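Local coordinates for protein methyltransferase (Pyrococcus horikoshii, PDB 1IXK) that probably transfers methyl groups from S-adenosyl-L-methionine to cytosines of RNA, as a class I methyltransferase of the RsmB/NOP family, at residues N293-L297 with F307-K311; I146-D150 with L184-F188; P110-P116 with D189-L193. All coordinates share one frame; numbering follows the deposited sequence.

Contact 1: N293-L297 with F307-K311; sequences NARRL and FFIAK
L297 and F307 lie side by side at the apolar centre of this antiparallel beta hairpin, which is part of the mixed sheet of a Rossmann-like methyltransferase domain. Both side chains point the same way, and L297 CD1 comes to 3.5 Å from F307 CD2, while the two CB atoms keep company at the roots. F307 turns its CG anti to the backbone N (chi1 -178°), which lays the ring along L297 and toward Y109 and P110 of helix 105-114, close to C247, the predicted nucleophile. On the same face I309 sets CG2 against CB of R295, and its CG1 branch runs off toward A113.

The opposite face carries F308. CG of R296 meets the edge of this ring at CD1, 3.8 Å away, and A294 CB approaches obliquely at CE1; A294 also touches A310, CB to CB at 4.0 Å. I258 of helix 255-264 touches F308 and A310. The R296 chain then runs extended to a guanidinium whose plane stands 66° from the ring, and this buried charge is met by a salt bridge from NE to E255 and a bond from NH2 to the carbonyl of L249.

Between the faces runs the backbone ladder. R295 and I309 form a hydrogen-bonded pair with two N-H to O=C bonds, as do L297 and F307; R296 and F308 are the non-hydrogen-bonded pair between them. At the polar edge beyond A294 a water takes the place of a direct rung, accepting from K311 N and donating weakly to N293 O. A second water donates to F307 O and accepts a weak bond from R296 NH1, 3.1 Å from each atom.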
loop_
_atom_site.group_PDB
_atom_site.type_symbol
_atom_site.label_atom_id
_atom_site.label_comp_id
_atom_site.label_asym_id
_atom_site.label_seq_id
_atom_site.Cartn_x
_atom_site.Cartn_y
_atom_site.Cartn_z
ATOM N N ASN A 293 -10.239 2.366 13.214
ATOM C CA ASN A 293 -8.927 3.017 13.210
ATOM C C ASN A 293 -8.279 2.721 11.856
ATOM O O ASN A 293 -7.412 3.465 11.384
ATOM C CB ASN A 293 -8.039 2.473 14.336
ATOM C CG ASN A 293 -8.307 3.147 15.673
ATOM O OD1 ASN A 293 -8.030 4.331 15.844
ATOM N ND2 ASN A 293 -8.848 2.395 16.623
ATOM N N ALA A 294 -8.707 1.619 11.239
ATOM C CA ALA A 294 -8.212 1.217 9.922
ATOM C C ALA A 294 -8.897 2.105 8.886
ATOM O O ALA A 294 -9.976 2.637 9.146
ATOM C CB ALA A 294 -8.540 -0.250 9.664
ATOM N N ARG A 295 -8.286 2.252 7.713
ATOM C CA ARG A 295 -8.831 3.121 6.673
ATOM C C ARG A 295 -8.954 2.452 5.313
ATOM O O ARG A 295 -8.303 1.453 5.036
ATOM C CB ARG A 295 -7.940 4.358 6.499
ATOM C CG ARG A 295 -7.416 4.955 7.795
ATOM C CD ARG A 295 -8.542 5.321 8.735
ATOM N NE ARG A 295 -9.359 6.419 8.235
ATOM C CZ ARG A 295 -10.456 6.861 8.843
ATOM N NH1 ARG A 295 -10.862 6.291 9.966
ATOM N NH2 ARG A 295 -11.148 7.869 8.331
ATOM N N ARG A 296 -9.796 3.033 4.470
ATOM C CA ARG A 296 -10.003 2.556 3.110
ATOM C C ARG A 296 -10.005 3.741 2.157
ATOM O O ARG A 296 -10.520 4.817 2.483
ATOM C CB ARG A 296 -11.352 1.842 2.976
ATOM C CG ARG A 296 -11.338 0.365 3.335
ATOM C CD ARG A 296 -12.742 -0.211 3.199
ATOM N NE ARG A 296 -12.786 -1.651 3.431
ATOM C CZ ARG A 296 -12.987 -2.554 2.478
ATOM N NH1 ARG A 296 -13.159 -2.165 1.220
ATOM N NH2 ARG A 296 -13.035 -3.845 2.783
ATOM N N LEU A 297 -9.426 3.533 0.979
ATOM C CA LEU A 297 -9.407 4.550 -0.061
ATOM C C LEU A 297 -10.274 3.961 -1.163
ATOM O O LEU A 297 -10.169 2.772 -1.478
ATOM C CB LEU A 297 -7.988 4.788 -0.584
ATOM C CG LEU A 297 -6.986 5.436 0.373
ATOM C CD1 LEU A 297 -5.639 5.574 -0.328
ATOM C CD2 LEU A 297 -7.502 6.801 0.823
ATOM N N PHE A 307 -8.247 0.554 -1.768
ATOM C CA PHE A 307 -7.117 0.407 -0.852
ATOM C C PHE A 307 -7.574 0.238 0.604
ATOM O O PHE A 307 -8.612 0.758 0.996
ATOM C CB PHE A 307 -6.256 1.669 -1.000
ATOM C CG PHE A 307 -5.010 1.683 -0.173
ATOM C CD1 PHE A 307 -3.868 1.010 -0.593
ATOM C CD2 PHE A 307 -4.962 2.414 1.011
ATOM C CE1 PHE A 307 -2.686 1.077 0.148
ATOM C CE2 PHE A 307 -3.792 2.486 1.756
ATOM C CZ PHE A 307 -2.651 1.814 1.324
ATOM N N PHE A 308 -6.792 -0.493 1.391
ATOM C CA PHE A 308 -7.096 -0.726 2.806
ATOM C C PHE A 308 -5.789 -0.654 3.570
ATOM O O PHE A 308 -4.775 -1.191 3.125
ATOM C CB PHE A 308 -7.700 -2.122 3.009
ATOM C CG PHE A 308 -7.896 -2.498 4.453
ATOM C CD1 PHE A 308 -9.001 -2.039 5.165
ATOM C CD2 PHE A 308 -6.975 -3.327 5.103
ATOM C CE1 PHE A 308 -9.194 -2.400 6.503
ATOM C CE2 PHE A 308 -7.158 -3.692 6.444
ATOM C CZ PHE A 308 -8.273 -3.225 7.141
ATOM N N ILE A 309 -5.807 -0.001 4.724
ATOM C CA ILE A 309 -4.597 0.102 5.517
ATOM C C ILE A 309 -4.914 0.130 7.003
ATOM O O ILE A 309 -5.875 0.770 7.423
ATOM C CB ILE A 309 -3.790 1.379 5.158
ATOM C CG1 ILE A 309 -2.511 1.432 6.003
ATOM C CG2 ILE A 309 -4.645 2.621 5.392
ATOM C CD1 ILE A 309 -1.548 2.554 5.606
ATOM N N ALA A 310 -4.093 -0.563 7.787
ATOM C CA ALA A 310 -4.264 -0.608 9.235
ATOM C C ALA A 310 -2.907 -0.489 9.909
ATOM O O ALA A 310 -1.918 -1.055 9.437
ATOM C CB ALA A 310 -4.936 -1.907 9.652
ATOM N N LYS A 311 -2.858 0.249 11.015
ATOM C CA LYS A 311 -1.613 0.431 11.750
ATOM C C LYS A 311 -1.729 -0.329 13.064
ATOM O O LYS A 311 -2.549 0.001 13.926
ATOM C CB LYS A 311 -1.366 1.919 12.002
ATOM C CG LYS A 311 -0.032 2.217 12.652
ATOM C CD LYS A 311 0.285 3.701 12.528
ATOM C CE LYS A 311 1.601 4.039 13.192
ATOM N NZ LYS A 311 2.079 5.390 12.768
HETATM O O HOH W 1 -5.117 1.657 12.035
HETATM O O HOH W 2 -11.458 0.018 -0.081
#

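Contact 2: I146-D150 with L184-F188; sequences IYAFD and LNVEF
Y147 reaches from strand 145-149 across L184, in the loop before strand 188-194, and F188, at that strand's start. Its CB points at that loop, and chi1 of -72° sets CG beside the backbone N, where it comes to 4.2 Å from F188 CE1. Both neighbours lie on the same side of the tyrosine ring plane, F188 by CD1 and L184 by CD2. CD1 takes the close approach, 3.5 Å from F188 CE1, with the tyrosine atom near the plane of the phenylalanine ring, at its edge. The planes stand at 89° with centroids 5.7 Å apart, and the pair is oblique. CD2 meets the methyl CD2 of L184 at 3.8 Å, the two side chains sliding past one another in opposite directions. At the tip, OH passes loosely by V186 CG2, at 4.4 Å.

L184 is shared with a second aromatic. F149, two residues on along the same face of the strand, comes from the opposite direction and puts CZ 3.8 Å from L184 CD2, with that methyl at the ring edge; L184 CD1 lies against CE2 and CZ. V186 lays CG1 over one face of the F188 ring, offset toward its rim. With an alanine at Y147 the phenol ring is gone, which would probably uncover L184 CD2 and leave the F188 edge at CE1 without its aromatic neighbour.

I121 and A123 of strand 121-124 also touch F188. D150 follows on the end of the strand carrying Y147 and is predicted to bind S-adenosyl-L-methionine, consistent with the acidic residue after the second strand of a Rossmann-like methyltransferase.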
loop_
_atom_site.group_PDB
_atom_site.type_symbol
_atom_site.label_atom_id
_atom_site.label_comp_id
_atom_site.label_asym_id
_atom_site.label_seq_id
_atom_site.Cartn_x
_atom_site.Cartn_y
_atom_site.Cartn_z
ATOM N N ILE A 146 16.969 -1.902 6.582
ATOM C CA ILE A 146 15.723 -2.399 6.018
ATOM C C ILE A 146 15.983 -3.741 5.363
ATOM O O ILE A 146 16.802 -3.836 4.454
ATOM C CB ILE A 146 15.163 -1.480 4.922
ATOM C CG1 ILE A 146 14.801 -0.112 5.508
ATOM C CG2 ILE A 146 13.945 -2.144 4.276
ATOM C CD1 ILE A 146 14.584 0.953 4.446
ATOM N N TYR A 147 15.300 -4.776 5.837
ATOM C CA TYR A 147 15.437 -6.104 5.248
ATOM C C TYR A 147 14.266 -6.301 4.287
ATOM O O TYR A 147 13.123 -5.999 4.632
ATOM C CB TYR A 147 15.388 -7.193 6.330
ATOM C CG TYR A 147 16.614 -7.259 7.212
ATOM C CD1 TYR A 147 16.741 -6.447 8.338
ATOM C CD2 TYR A 147 17.657 -8.135 6.912
ATOM C CE1 TYR A 147 17.877 -6.506 9.147
ATOM C CE2 TYR A 147 18.798 -8.205 7.712
ATOM C CZ TYR A 147 18.901 -7.389 8.829
ATOM O OH TYR A 147 20.017 -7.475 9.632
ATOM N N ALA A 148 14.549 -6.798 3.085
ATOM C CA ALA A 148 13.505 -7.044 2.091
ATOM C C ALA A 148 13.757 -8.406 1.448
ATOM O O ALA A 148 14.897 -8.874 1.399
ATOM C CB ALA A 148 13.505 -5.949 1.031
ATOM N N PHE A 149 12.687 -9.032 0.961
ATOM C CA PHE A 149 12.763 -10.362 0.358
ATOM C C PHE A 149 12.068 -10.440 -0.999
ATOM O O PHE A 149 10.973 -9.904 -1.178
ATOM C CB PHE A 149 12.105 -11.397 1.287
ATOM C CG PHE A 149 12.595 -11.354 2.710
ATOM C CD1 PHE A 149 12.267 -10.290 3.546
ATOM C CD2 PHE A 149 13.368 -12.392 3.220
ATOM C CE1 PHE A 149 12.701 -10.262 4.871
ATOM C CE2 PHE A 149 13.808 -12.373 4.546
ATOM C CZ PHE A 149 13.474 -11.305 5.373
ATOM N N ASP A 150 12.703 -11.117 -1.950
ATOM C CA ASP A 150 12.131 -11.303 -3.282
ATOM C C ASP A 150 12.574 -12.677 -3.781
ATOM O O ASP A 150 13.768 -12.965 -3.818
ATOM C CB ASP A 150 12.636 -10.230 -4.248
ATOM C CG ASP A 150 11.783 -10.127 -5.514
ATOM O OD1 ASP A 150 11.181 -11.145 -5.926
ATOM O OD2 ASP A 150 11.722 -9.024 -6.098
ATOM N N LEU A 184 15.933 -15.288 10.501
ATOM C CA LEU A 184 16.987 -14.293 10.651
ATOM C C LEU A 184 17.308 -14.062 12.125
ATOM O O LEU A 184 18.366 -13.528 12.463
ATOM C CB LEU A 184 16.559 -12.964 10.026
ATOM C CG LEU A 184 16.517 -12.792 8.504
ATOM C CD1 LEU A 184 15.573 -13.797 7.867
ATOM C CD2 LEU A 184 16.073 -11.374 8.193
ATOM N N ASN A 185 16.392 -14.469 12.999
ATOM C CA ASN A 185 16.565 -14.284 14.437
ATOM C C ASN A 185 16.799 -12.814 14.761
ATOM O O ASN A 185 17.581 -12.476 15.646
ATOM C CB ASN A 185 17.735 -15.126 14.954
ATOM C CG ASN A 185 17.372 -16.586 15.123
ATOM O OD1 ASN A 185 18.215 -17.413 15.466
ATOM N ND2 ASN A 185 16.108 -16.911 14.887
ATOM N N VAL A 186 16.117 -11.944 14.026
ATOM C CA VAL A 186 16.224 -10.507 14.234
ATOM C C VAL A 186 14.902 -9.973 14.788
ATOM O O VAL A 186 13.831 -10.411 14.376
ATOM C CB VAL A 186 16.541 -9.774 12.911
ATOM C CG1 VAL A 186 16.452 -8.270 13.108
ATOM C CG2 VAL A 186 17.933 -10.154 12.428
ATOM N N GLU A 187 14.987 -9.042 15.732
ATOM C CA GLU A 187 13.800 -8.427 16.328
ATOM C C GLU A 187 13.626 -7.080 15.632
ATOM O O GLU A 187 14.553 -6.279 15.593
ATOM C CB GLU A 187 14.003 -8.216 17.832
ATOM C CG GLU A 187 15.262 -7.425 18.181
ATOM C CD GLU A 187 16.540 -8.138 17.768
ATOM O OE1 GLU A 187 16.820 -9.225 18.319
ATOM O OE2 GLU A 187 17.262 -7.617 16.891
ATOM N N PHE A 188 12.436 -6.829 15.099
ATOM C CA PHE A 188 12.177 -5.597 14.359
ATOM C C PHE A 188 11.430 -4.498 15.093
ATOM O O PHE A 188 10.561 -4.768 15.914
ATOM C CB PHE A 188 11.410 -5.933 13.074
ATOM C CG PHE A 188 12.212 -6.727 12.087
ATOM C CD1 PHE A 188 12.993 -6.085 11.128
ATOM C CD2 PHE A 188 12.214 -8.115 12.133
ATOM C CE1 PHE A 188 13.771 -6.818 10.234
ATOM C CE2 PHE A 188 12.990 -8.860 11.241
ATOM C CZ PHE A 188 13.768 -8.205 10.287
#

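Contact 3: P110-P116 with D189-L193; sequences PPVALDP and DKILL
P110 touches L192 with its CB, 3.7 Å from L192 CD1, where the last turns of helix 105-114 cover strand 188-194, a helix-on-sheet layer of the Rossmann-like domain. The helix and strand segments run nearly antiparallel, at 158°, with axes 9.1 Å apart. P111 points its CB away from the strand and bears on K132 and L136 of helix 131-139; its CG still brushes L192 CD2. One turn on, L114 fills the middle of the interface. With CG anti to the backbone N (chi1 -173°), both methyls sit on the I191 carbonyl, CD1 3.6 Å and CD2 3.7 Å from I191 O, and CD2 also packs on L192 CB at 3.9 Å. V243 of the adjoining strand touches the same leucine.

The helix ends as D115 takes a positive phi, still bonded through its N to P111 O, and P116 leads the chain away past K190 CG. K190 slides along L114 in the opposite direction, its CB against L114 CG. Bends at chi2 and chi4 bring its far end round to the helix terminus, where NZ forms a salt bridge with E120 and CE lies 3.1 Å from L114 O.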
loop_
_atom_site.group_PDB
_atom_site.type_symbol
_atom_site.label_atom_id
_atom_site.label_comp_id
_atom_site.label_asym_id
_atom_site.label_seq_id
_atom_site.Cartn_x
_atom_site.Cartn_y
_atom_site.Cartn_z
ATOM N N PRO A 110 1.355 3.490 2.918
ATOM C CA PRO A 110 1.964 2.537 3.856
ATOM C C PRO A 110 3.298 2.942 4.482
ATOM O O PRO A 110 3.436 2.932 5.710
ATOM C CB PRO A 110 2.062 1.251 3.029
ATOM C CG PRO A 110 0.852 1.338 2.158
ATOM C CD PRO A 110 0.904 2.794 1.699
ATOM N N PRO A 111 4.296 3.310 3.662
ATOM C CA PRO A 111 5.582 3.699 4.251
ATOM C C PRO A 111 5.461 4.896 5.191
ATOM O O PRO A 111 6.062 4.920 6.266
ATOM C CB PRO A 111 6.444 4.043 3.034
ATOM C CG PRO A 111 5.803 3.314 1.909
ATOM C CD PRO A 111 4.339 3.404 2.193
ATOM N N VAL A 112 4.697 5.897 4.770
ATOM C CA VAL A 112 4.517 7.103 5.572
ATOM C C VAL A 112 3.794 6.770 6.878
ATOM O O VAL A 112 4.173 7.250 7.946
ATOM C CB VAL A 112 3.725 8.175 4.785
ATOM C CG1 VAL A 112 3.490 9.400 5.657
ATOM C CG2 VAL A 112 4.501 8.571 3.528
ATOM N N ALA A 113 2.760 5.944 6.792
ATOM C CA ALA A 113 2.017 5.545 7.987
ATOM C C ALA A 113 2.923 4.785 8.960
ATOM O O ALA A 113 2.829 4.971 10.175
ATOM C CB ALA A 113 0.813 4.674 7.602
ATOM N N LEU A 114 3.799 3.929 8.434
ATOM C CA LEU A 114 4.702 3.158 9.291
ATOM C C LEU A 114 5.658 4.104 10.009
ATOM O O LEU A 114 6.089 3.840 11.133
ATOM C CB LEU A 114 5.491 2.133 8.470
ATOM C CG LEU A 114 6.334 1.152 9.293
ATOM C CD1 LEU A 114 5.445 0.417 10.298
ATOM C CD2 LEU A 114 7.014 0.153 8.362
ATOM N N ASP A 115 6.000 5.199 9.337
ATOM C CA ASP A 115 6.861 6.235 9.907
ATOM C C ASP A 115 8.166 5.713 10.505
ATOM O O ASP A 115 8.452 5.957 11.677
ATOM C CB ASP A 115 6.073 6.988 10.986
ATOM C CG ASP A 115 6.693 8.322 11.356
ATOM O OD1 ASP A 115 6.401 8.806 12.472
ATOM O OD2 ASP A 115 7.450 8.896 10.541
ATOM N N PRO A 116 8.972 4.987 9.714
ATOM C CA PRO A 116 10.251 4.446 10.192
ATOM C C PRO A 116 11.168 5.607 10.580
ATOM O O PRO A 116 11.167 6.637 9.916
ATOM C CB PRO A 116 10.804 3.706 8.971
ATOM C CG PRO A 116 9.614 3.450 8.122
ATOM C CD PRO A 116 8.771 4.672 8.290
ATOM N N ASP A 189 11.774 -3.252 14.770
ATOM C CA ASP A 189 11.106 -2.088 15.344
ATOM C C ASP A 189 9.844 -1.814 14.534
ATOM O O ASP A 189 8.804 -1.457 15.086
ATOM C CB ASP A 189 11.986 -0.830 15.250
ATOM C CG ASP A 189 13.213 -0.896 16.133
ATOM O OD1 ASP A 189 13.058 -1.142 17.346
ATOM O OD2 ASP A 189 14.329 -0.685 15.611
ATOM N N LYS A 190 9.956 -1.965 13.214
ATOM C CA LYS A 190 8.847 -1.687 12.297
ATOM C C LYS A 190 8.756 -2.722 11.180
ATOM O O LYS A 190 9.778 -3.208 10.689
ATOM C CB LYS A 190 9.043 -0.319 11.637
ATOM C CG LYS A 190 9.162 0.869 12.572
ATOM C CD LYS A 190 7.835 1.236 13.171
ATOM C CE LYS A 190 7.763 2.728 13.467
ATOM N NZ LYS A 190 8.892 3.212 14.294
ATOM N N ILE A 191 7.530 -3.042 10.777
ATOM C CA ILE A 191 7.309 -3.994 9.694
ATOM C C ILE A 191 6.269 -3.475 8.712
ATOM O O ILE A 191 5.206 -3.007 9.110
ATOM C CB ILE A 191 6.837 -5.362 10.232
ATOM C CG1 ILE A 191 7.948 -5.979 11.083
ATOM C CG2 ILE A 191 6.457 -6.290 9.063
ATOM C CD1 ILE A 191 7.635 -7.340 11.616
ATOM N N LEU A 192 6.591 -3.543 7.426
ATOM C CA LEU A 192 5.667 -3.111 6.388
ATOM C C LEU A 192 5.152 -4.372 5.698
ATOM O O LEU A 192 5.927 -5.109 5.093
ATOM C CB LEU A 192 6.371 -2.219 5.358
ATOM C CG LEU A 192 5.447 -1.539 4.335
ATOM C CD1 LEU A 192 4.571 -0.508 5.057
ATOM C CD2 LEU A 192 6.273 -0.850 3.248
ATOM N N LEU A 193 3.853 -4.628 5.818
ATOM C CA LEU A 193 3.238 -5.789 5.183
ATOM C C LEU A 193 2.282 -5.260 4.136
ATOM O O LEU A 193 1.079 -5.099 4.382
ATOM C CB LEU A 193 2.487 -6.643 6.208
ATOM C CG LEU A 193 1.699 -7.842 5.672
ATOM C CD1 LEU A 193 2.553 -8.668 4.699
ATOM C CD2 LEU A 193 1.252 -8.688 6.850
#

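All three contacts reach one mixed sheet. Contacts 1 and 3 meet directly, their centres 13 Å apart: K311 NZ probably bonds to A113 O at 2.7 Å, and F307 CZ packs on P110 CG at 3.6 Å. Helix 105-114 is thus shared by hairpin and central strand. Contact 2 continues into contact 3 along the chain, F188 to D189, and is nested within the loop that contact 3 closes; it stays about 13 Å from contact 1 at nearest atoms. D150, at the end of segment 146-150, is predicted to bind the cofactor, as is K132, about 4 Å from P111 of contact 3 between side chains. Contact 1 brings the F307 side chain about 4 Å from that of C247, the predicted nucleophile, seen here in a disulfide with C197.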